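Local coordinates for protein smoothened (PDB 5KZZ) that probably acts as a G protein-coupled receptor of the Frizzled/Smoothened family in Hedgehog signalling, represented here by its extracellular cysteine-rich domain, at residues Leu29-Ser42 / Ala74-Pro88. Numbering follows the deposited sequence.
Sequences LPYALTSTVLAEDS and AVYMPKCEGGKVELP
Tyr31 lies flat on the aliphatic chain of Lys79 while its hydroxyl reaches past it to the backbone. Lys79 CB sits 3.5 Å from the centroid of the Tyr31 ring, only 8° off the normal, a CH-pi contact; Leu29 CB lies over the opposite face, toward the rim. Tyr31 OH donates to Met77 O (2.6 Å), which meets the ring at its edge. With chi1 at 49°, Tyr31 CG stands between its own N and carbonyl carbon, and the ring is laid along the segment 77-79. Next along the chain, Thr34 OG1 donates to Pro78 O (2.7 Å) on a lone pair in the carbonyl plane, and Cys80 N to Leu33 O (3.0 Å) from above that carbonyl's plane. Three waters extend the seam: one joins Leu33 N to Cys80 O, another Thr34 OG1 to Tyr76 O, and the third ties Ser35 O and Leu38 N to Val75 O, the carbonyls near the helix end thus being bound through water. Leu38 carries the apolar part: CD1 comes to Glu86 O (3.5 Å) and to Pro78, Val85 and Pro88, and CD2 meets Leu87 CD1 at 3.9 Å. Beyond it, Ala39 CB rests near Tyr76 CD1, and Tyr76 OH donates to Asp41 OD2 on its syn side (2.6 Å), carboxylate and ring turned 45° apart. Ser42 OG binds the other oxygen, Asp41 OD1, from above the carboxylate plane, and Trp55 NE1 is also hydrogen-bonded to Tyr76 OH. In this Frizzled-type cysteine-rich domain the contact fastens the loop around strand 33-34 to the C-terminal end of helix 62-76 and the hairpin 80-86. Strand 17-18 pairs with strand 33-34, the Cys16-Cys80 disulfide ties the residue before strand 17-18 to the hairpin, helix 45-55 touches Thr34, Ser42 and Met77, and strand 11-13 flanks strand 84-86.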
ATOM      1  N   LEU A  29       0.408  -0.039  12.986  1.00 18.26           N
ATOM      2  CA  LEU A  29      -0.522  -0.970  12.362  1.00 18.51           C
ATOM      3  C   LEU A  29      -1.198  -1.802  13.437  1.00 18.79           C
ATOM      4  O   LEU A  29      -0.531  -2.367  14.296  1.00 20.78           O
ATOM      5  CB  LEU A  29       0.200  -1.880  11.360  1.00 18.28           C
ATOM      6  CG  LEU A  29       0.965  -1.147  10.250  1.00 17.74           C
ATOM      7  CD1 LEU A  29       1.703  -2.132   9.353  1.00 18.76           C
ATOM      8  CD2 LEU A  29       0.026  -0.244   9.444  1.00 19.09           C
ATOM      9  N   PRO A  30      -2.529  -1.870  13.395  1.00 19.23           N
ATOM     10  CA  PRO A  30      -3.246  -2.643  14.413  1.00 21.32           C
ATOM     11  C   PRO A  30      -3.300  -4.144  14.134  1.00 20.60           C
ATOM     12  O   PRO A  30      -3.682  -4.901  15.038  1.00 21.24           O
ATOM     13  CB  PRO A  30      -4.649  -2.040  14.380  1.00 21.81           C
ATOM     14  CG  PRO A  30      -4.797  -1.579  12.965  1.00 21.58           C
ATOM     15  CD  PRO A  30      -3.440  -1.095  12.532  1.00 19.89           C
ATOM     16  N   TYR A  31      -2.959  -4.562  12.916  1.00 20.32           N
ATOM     17  CA  TYR A  31      -2.956  -5.976  12.537  1.00 18.67           C
ATOM     18  C   TYR A  31      -1.554  -6.569  12.623  1.00 19.24           C
ATOM     19  O   TYR A  31      -0.560  -5.844  12.542  1.00 19.75           O
ATOM     20  CB  TYR A  31      -3.525  -6.159  11.126  1.00 17.93           C
ATOM     21  CG  TYR A  31      -2.941  -5.237  10.062  1.00 16.95           C
ATOM     22  CD1 TYR A  31      -3.537  -4.005   9.784  1.00 17.92           C
ATOM     23  CD2 TYR A  31      -1.802  -5.588   9.341  1.00 15.84           C
ATOM     24  CE1 TYR A  31      -3.023  -3.151   8.810  1.00 16.54           C
ATOM     25  CE2 TYR A  31      -1.287  -4.744   8.375  1.00 13.94           C
ATOM     26  CZ  TYR A  31      -1.905  -3.522   8.105  1.00 13.29           C
ATOM     27  OH  TYR A  31      -1.416  -2.667   7.144  1.00 14.11           O
ATOM     28  N   ALA A  32      -1.488  -7.893  12.755  1.00 19.29           N
ATOM     29  CA  ALA A  32      -0.236  -8.573  13.080  1.00 18.37           C
ATOM     30  C   ALA A  32       0.484  -9.227  11.909  1.00 16.12           C
ATOM     31  O   ALA A  32       1.697  -9.442  11.989  1.00 16.98           O
ATOM     32  CB  ALA A  32      -0.492  -9.626  14.144  1.00 21.23           C
ATOM     33  N   LEU A  33      -0.254  -9.590  10.859  1.00 16.30           N
ATOM     34  CA  LEU A  33       0.303 -10.384   9.766  1.00 16.01           C
ATOM     35  C   LEU A  33       0.222  -9.666   8.431  1.00 14.93           C
ATOM     36  O   LEU A  33      -0.633  -8.803   8.234  1.00 14.85           O
ATOM     37  CB  LEU A  33      -0.412 -11.724   9.632  1.00 16.52           C
ATOM     38  CG  LEU A  33      -0.724 -12.457  10.935  1.00 17.81           C
ATOM     39  CD1 LEU A  33      -1.596 -13.679  10.696  1.00 20.75           C
ATOM     40  CD2 LEU A  33       0.573 -12.854  11.648  1.00 19.73           C
ATOM     41  N   THR A  34       1.085 -10.064   7.504  1.00 13.27           N
ATOM     42  CA  THR A  34       1.193  -9.387   6.223  1.00 12.78           C
ATOM     43  C   THR A  34       1.599 -10.354   5.121  1.00 13.67           C
ATOM     44  O   THR A  34       1.798 -11.548   5.354  1.00 15.50           O
ATOM     45  CB  THR A  34       2.215  -8.223   6.314  1.00 11.73           C
ATOM     46  OG1 THR A  34       2.067  -7.357   5.187  1.00 12.11           O
ATOM     47  CG2 THR A  34       3.654  -8.726   6.384  1.00 13.31           C
ATOM     48  N   SER A  35       1.698  -9.821   3.910  1.00 12.99           N
ATOM     49  CA  SER A  35       2.297 -10.523   2.788  1.00 13.05           C
ATOM     50  C   SER A  35       2.931  -9.484   1.890  1.00 13.02           C
ATOM     51  O   SER A  35       2.483  -8.339   1.864  1.00 13.85           O
ATOM     52  CB  SER A  35       1.247 -11.320   2.013  1.00 16.05           C
ATOM     53  OG  SER A  35       1.784 -11.828   0.802  1.00 17.21           O
ATOM     54  N   THR A  36       3.963  -9.886   1.157  1.00 12.54           N
ATOM     55  CA  THR A  36       4.611  -9.005   0.196  1.00 13.21           C
ATOM     56  C   THR A  36       4.041  -9.164  -1.219  1.00 13.00           C
ATOM     57  O   THR A  36       4.555  -8.566  -2.167  1.00 13.22           O
ATOM     58  CB  THR A  36       6.132  -9.263   0.157  1.00 16.25           C
ATOM     59  OG1 THR A  36       6.383 -10.627  -0.215  1.00 19.03           O
ATOM     60  CG2 THR A  36       6.747  -9.010   1.517  1.00 18.60           C
ATOM     61  N   VAL A  37       2.966  -9.944  -1.355  1.00 12.65           N
ATOM     62  CA  VAL A  37       2.469 -10.314  -2.678  1.00 15.45           C
ATOM     63  C   VAL A  37       1.971  -9.113  -3.513  1.00 15.58           C
ATOM     64  O   VAL A  37       1.994  -9.173  -4.745  1.00 19.68           O
ATOM     65  CB  VAL A  37       1.347 -11.391  -2.567  1.00 18.93           C
ATOM     66  CG1 VAL A  37       0.104 -10.830  -1.913  1.00 20.57           C
ATOM     67  CG2 VAL A  37       1.008 -11.974  -3.936  1.00 22.51           C
ATOM     68  N   LEU A  38       1.549  -8.015  -2.884  1.00 13.39           N
ATOM     69  CA  LEU A  38       1.059  -6.856  -3.642  1.00 13.41           C
ATOM     70  C   LEU A  38       2.176  -5.919  -4.055  1.00 13.28           C
ATOM     71  O   LEU A  38       2.013  -5.112  -4.980  1.00 15.88           O
ATOM     72  CB  LEU A  38       0.042  -6.066  -2.829  1.00 13.01           C
ATOM     73  CG  LEU A  38      -1.105  -6.904  -2.281  1.00 13.51           C
ATOM     74  CD1 LEU A  38      -2.086  -6.008  -1.557  1.00 14.81           C
ATOM     75  CD2 LEU A  38      -1.815  -7.652  -3.417  1.00 15.53           C
ATOM     76  N   ALA A  39       3.315  -6.014  -3.370  1.00 13.63           N
ATOM     77  CA  ALA A  39       4.447  -5.140  -3.663  1.00 15.13           C
ATOM     78  C   ALA A  39       5.300  -5.780  -4.746  1.00 15.52           C
ATOM     79  O   ALA A  39       6.214  -6.566  -4.453  1.00 15.86           O
ATOM     80  CB  ALA A  39       5.266  -4.886  -2.410  1.00 15.31           C
ATOM     81  N   GLU A  40       5.008  -5.437  -5.994  1.00 15.62           N
ATOM     82  CA  GLU A  40       5.617  -6.129  -7.132  1.00 17.37           C
ATOM     83  C   GLU A  40       7.110  -5.875  -7.261  1.00 15.28           C
ATOM     84  O   GLU A  40       7.805  -6.619  -7.943  1.00 16.42           O
ATOM     85  CB  GLU A  40       4.911  -5.727  -8.428  1.00 22.69           C
ATOM     86  CG  GLU A  40       3.456  -6.175  -8.505  1.00 33.15           C
ATOM     87  CD  GLU A  40       2.792  -5.810  -9.824  1.00 42.44           C
ATOM     88  OE1 GLU A  40       3.497  -5.763 -10.854  1.00 45.97           O
ATOM     89  OE2 GLU A  40       1.561  -5.582  -9.830  1.00 45.87           O
ATOM     90  N   ASP A  41       7.593  -4.834  -6.596  1.00 13.88           N
ATOM     91  CA  ASP A  41       9.007  -4.485  -6.597  1.00 14.66           C
ATOM     92  C   ASP A  41       9.791  -5.065  -5.419  1.00 14.52           C
ATOM     93  O   ASP A  41      10.963  -4.741  -5.255  1.00 17.08           O
ATOM     94  CB  ASP A  41       9.167  -2.958  -6.591  1.00 15.87           C
ATOM     95  CG  ASP A  41       8.593  -2.311  -5.331  1.00 15.26           C
ATOM     96  OD1 ASP A  41       8.008  -3.020  -4.482  1.00 17.11           O
ATOM     97  OD2 ASP A  41       8.693  -1.079  -5.202  1.00 17.20           O
ATOM     98  N   SER A  42       9.160  -5.923  -4.621  1.00 14.75           N
ATOM     99  CA  SER A  42       9.770  -6.365  -3.367  1.00 15.51           C
ATOM    100  C   SER A  42       9.664  -7.866  -3.168  1.00 16.35           C
ATOM    101  O   SER A  42       8.584  -8.429  -3.317  1.00 20.54           O
ATOM    102  CB  SER A  42       9.098  -5.664  -2.185  1.00 15.73           C
ATOM    103  OG  SER A  42       9.285  -4.255  -2.225  1.00 17.56           O
ATOM    104  N   ALA A  74      -0.930   0.175   2.428  1.00  9.21           N
ATOM    105  CA  ALA A  74      -1.856  -0.836   1.932  1.00  9.69           C
ATOM    106  C   ALA A  74      -1.241  -1.718   0.843  1.00 10.23           C
ATOM    107  O   ALA A  74      -1.687  -2.834   0.636  1.00 13.27           O
ATOM    108  CB  ALA A  74      -3.136  -0.166   1.425  1.00 11.19           C
ATOM    109  N   VAL A  75      -0.242  -1.207   0.124  1.00  9.01           N
ATOM    110  CA  VAL A  75       0.454  -1.969  -0.901  1.00  9.65           C
ATOM    111  C   VAL A  75       1.626  -2.762  -0.321  1.00 10.03           C
ATOM    112  O   VAL A  75       1.795  -3.947  -0.621  1.00 11.25           O
ATOM    113  CB  VAL A  75       0.961  -1.007  -2.006  1.00 10.32           C
ATOM    114  CG1 VAL A  75       1.970  -1.675  -2.953  1.00 13.77           C
ATOM    115  CG2 VAL A  75      -0.220  -0.430  -2.781  1.00 12.49           C
ATOM    116  N   TYR A  76       2.435  -2.099   0.504  1.00  9.32           N
ATOM    117  CA  TYR A  76       3.700  -2.659   0.954  1.00  8.73           C
ATOM    118  C   TYR A  76       3.584  -3.461   2.237  1.00  9.87           C
ATOM    119  O   TYR A  76       4.308  -4.442   2.391  1.00 10.73           O
ATOM    120  CB  TYR A  76       4.732  -1.550   1.156  1.00 10.55           C
ATOM    121  CG  TYR A  76       5.331  -1.052  -0.138  1.00  9.21           C
ATOM    122  CD1 TYR A  76       6.416  -1.717  -0.724  1.00 11.04           C
ATOM    123  CD2 TYR A  76       4.816   0.058  -0.795  1.00 11.25           C
ATOM    124  CE1 TYR A  76       6.967  -1.273  -1.903  1.00 12.12           C
ATOM    125  CE2 TYR A  76       5.375   0.502  -1.995  1.00 12.73           C
ATOM    126  CZ  TYR A  76       6.462  -0.160  -2.542  1.00 12.46           C
ATOM    127  OH  TYR A  76       7.017   0.293  -3.720  1.00 14.10           O
ATOM    128  N   MET A  77       2.709  -3.042   3.153  1.00  9.28           N
ATOM    129  CA  MET A  77       2.553  -3.719   4.440  1.00  9.94           C
ATOM    130  C   MET A  77       1.086  -4.026   4.700  1.00 10.48           C
ATOM    131  O   MET A  77       0.553  -3.664   5.748  1.00 10.91           O
ATOM    132  CB  MET A  77       3.124  -2.869   5.587  1.00  9.43           C
ATOM    133  CG  MET A  77       4.640  -2.677   5.453  1.00 11.55           C
ATOM    134  SD  MET A  77       5.410  -1.610   6.703  1.00 11.63           S
ATOM    135  CE  MET A  77       5.489  -2.705   8.122  1.00 12.96           C
ATOM    136  N   PRO A  78       0.423  -4.713   3.744  1.00 10.86           N
ATOM    137  CA  PRO A  78      -1.021  -4.937   3.860  1.00 11.38           C
ATOM    138  C   PRO A  78      -1.371  -5.928   4.956  1.00 11.77           C
ATOM    139  O   PRO A  78      -0.562  -6.759   5.370  1.00 12.94           O
ATOM    140  CB  PRO A  78      -1.381  -5.514   2.492  1.00 11.78           C
ATOM    141  CG  PRO A  78      -0.137  -6.293   2.145  1.00 11.36           C
ATOM    142  CD  PRO A  78       0.957  -5.337   2.517  1.00 11.66           C
ATOM    143  N   LYS A  79      -2.615  -5.859   5.404  1.00 13.06           N
ATOM    144  CA  LYS A  79      -3.138  -6.830   6.342  1.00 14.24           C
ATOM    145  C   LYS A  79      -3.393  -8.176   5.690  1.00 14.55           C
ATOM    146  O   LYS A  79      -4.035  -8.255   4.633  1.00 16.93           O
ATOM    147  CB  LYS A  79      -4.425  -6.299   6.969  1.00 16.93           C
ATOM    148  CG  LYS A  79      -5.057  -7.264   7.968  1.00 19.47           C
ATOM    149  CD  LYS A  79      -6.299  -6.663   8.609  1.00 23.06           C
ATOM    150  CE  LYS A  79      -6.958  -7.666   9.545  1.00 26.66           C
ATOM    151  NZ  LYS A  79      -8.201  -7.124  10.176  1.00 29.66           N
ATOM    152  N   CYS A  80      -2.899  -9.226   6.342  1.00 15.78           N
ATOM    153  CA  CYS A  80      -3.109 -10.601   5.911  1.00 16.13           C
ATOM    154  C   CYS A  80      -3.804 -11.344   7.041  1.00 17.24           C
ATOM    155  O   CYS A  80      -3.428 -11.201   8.201  1.00 18.26           O
ATOM    156  CB  CYS A  80      -1.780 -11.265   5.559  1.00 17.54           C
ATOM    157  SG  CYS A  80      -1.905 -12.807   4.637  1.00 20.90           S
ATOM    158  N   GLU A  81      -4.842 -12.099   6.701  1.00 19.84           N
ATOM    159  CA  GLU A  81      -5.575 -12.890   7.680  1.00 23.75           C
ATOM    160  C   GLU A  81      -6.248 -14.033   6.948  1.00 24.35           C
ATOM    161  O   GLU A  81      -6.790 -13.833   5.868  1.00 25.19           O
ATOM    162  CB  GLU A  81      -6.597 -12.018   8.419  1.00 27.46           C
ATOM    163  CG  GLU A  81      -7.382 -12.719   9.514  1.00 31.61           C
ATOM    164  CD  GLU A  81      -8.336 -11.779  10.238  1.00 36.00           C
ATOM    165  OE1 GLU A  81      -8.394 -10.586   9.879  1.00 37.20           O
ATOM    166  OE2 GLU A  81      -9.045 -12.239  11.162  1.00 39.17           O
ATOM    167  N   GLY A  82      -6.177 -15.234   7.511  1.00 25.57           N
ATOM    168  CA  GLY A  82      -6.822 -16.389   6.903  1.00 26.95           C
ATOM    169  C   GLY A  82      -6.316 -16.744   5.517  1.00 27.29           C
ATOM    170  O   GLY A  82      -7.078 -17.214   4.672  1.00 29.25           O
ATOM    171  N   GLY A  83      -5.028 -16.522   5.279  1.00 26.91           N
ATOM    172  CA  GLY A  83      -4.420 -16.824   3.993  1.00 25.72           C
ATOM    173  C   GLY A  83      -4.861 -15.906   2.867  1.00 25.18           C
ATOM    174  O   GLY A  83      -4.757 -16.265   1.695  1.00 25.82           O
ATOM    175  N   LYS A  84      -5.341 -14.718   3.226  1.00 24.41           N
ATOM    176  CA  LYS A  84      -5.779 -13.741   2.239  1.00 23.55           C
ATOM    177  C   LYS A  84      -5.281 -12.349   2.591  1.00 20.90           C
ATOM    178  O   LYS A  84      -5.295 -11.927   3.747  1.00 20.68           O
ATOM    179  CB  LYS A  84      -7.307 -13.725   2.122  1.00 28.28           C
ATOM    180  CG  LYS A  84      -7.900 -14.932   1.411  1.00 34.88           C
ATOM    181  CD  LYS A  84      -9.361 -15.121   1.789  1.00 39.91           C
ATOM    182  CE  LYS A  84     -10.077 -16.028   0.802  1.00 43.97           C
ATOM    183  NZ  LYS A  84      -9.190 -17.104   0.289  1.00 46.80           N
ATOM    184  N   VAL A  85      -4.846 -11.627   1.574  1.00 21.87           N
ATOM    185  CA  VAL A  85      -4.471 -10.249   1.774  1.00 22.09           C
ATOM    186  C   VAL A  85      -5.547  -9.351   1.167  1.00 23.60           C
ATOM    187  O   VAL A  85      -6.148  -9.693   0.149  1.00 22.83           O
ATOM    188  CB  VAL A  85      -3.085  -9.970   1.157  1.00 24.78           C
ATOM    189  CG1 VAL A  85      -3.122 -10.090  -0.347  1.00 24.42           C
ATOM    190  CG2 VAL A  85      -2.634  -8.622   1.523  1.00 26.54           C
ATOM    191  N   GLU A  86      -5.831  -8.231   1.819  1.00 27.93           N
ATOM    192  CA  GLU A  86      -6.755  -7.228   1.304  1.00 35.20           C
ATOM    193  C   GLU A  86      -6.016  -6.301   0.329  1.00 26.69           C
ATOM    194  O   GLU A  86      -4.880  -5.925   0.598  1.00 22.74           O
ATOM    195  CB  GLU A  86      -7.362  -6.435   2.473  1.00 56.65           C
ATOM    196  CG  GLU A  86      -8.403  -5.380   2.108  1.00 81.27           C
ATOM    197  CD  GLU A  86      -9.293  -5.765   0.936  1.00109.05           C
ATOM    198  OE1 GLU A  86      -9.861  -6.880   0.939  1.00130.49           O
ATOM    199  OE2 GLU A  86      -9.413  -4.949  -0.001  1.00114.57           O
ATOM    200  N   LEU A  87      -6.644  -5.959  -0.801  1.00 24.57           N
ATOM    201  CA  LEU A  87      -6.053  -5.046  -1.794  1.00 22.99           C
ATOM    202  C   LEU A  87      -6.368  -3.578  -1.482  1.00 21.33           C
ATOM    203  O   LEU A  87      -7.393  -3.304  -0.852  1.00 24.12           O
ATOM    204  CB  LEU A  87      -6.559  -5.388  -3.201  1.00 25.33           C
ATOM    205  CG  LEU A  87      -5.711  -6.382  -3.989  1.00 27.05           C
ATOM    206  CD1 LEU A  87      -5.677  -7.723  -3.286  1.00 27.22           C
ATOM    207  CD2 LEU A  87      -6.265  -6.527  -5.384  1.00 27.79           C
ATOM    208  N   PRO A  88      -5.500  -2.633  -1.922  1.00 19.67           N
ATOM    209  CA  PRO A  88      -5.812  -1.203  -1.791  1.00 18.21           C
ATOM    210  C   PRO A  88      -7.040  -0.871  -2.624  1.00 17.17           C
ATOM    211  O   PRO A  88      -7.213  -1.433  -3.706  1.00 18.46           O
ATOM    212  CB  PRO A  88      -4.565  -0.499  -2.343  1.00 18.27           C
ATOM    213  CG  PRO A  88      -3.942  -1.512  -3.268  1.00 19.38           C
ATOM    214  CD  PRO A  88      -4.217  -2.848  -2.618  1.00 19.56           C
TER
HETATM  215  O   HOH W   1      -3.179  -9.446  10.468  1.00 20.16           O
HETATM  216  O   HOH W   2       4.773  -6.714   3.932  1.00 14.18           O
HETATM  217  O   HOH W   3       2.283  -6.739  -0.426  1.00 12.92           O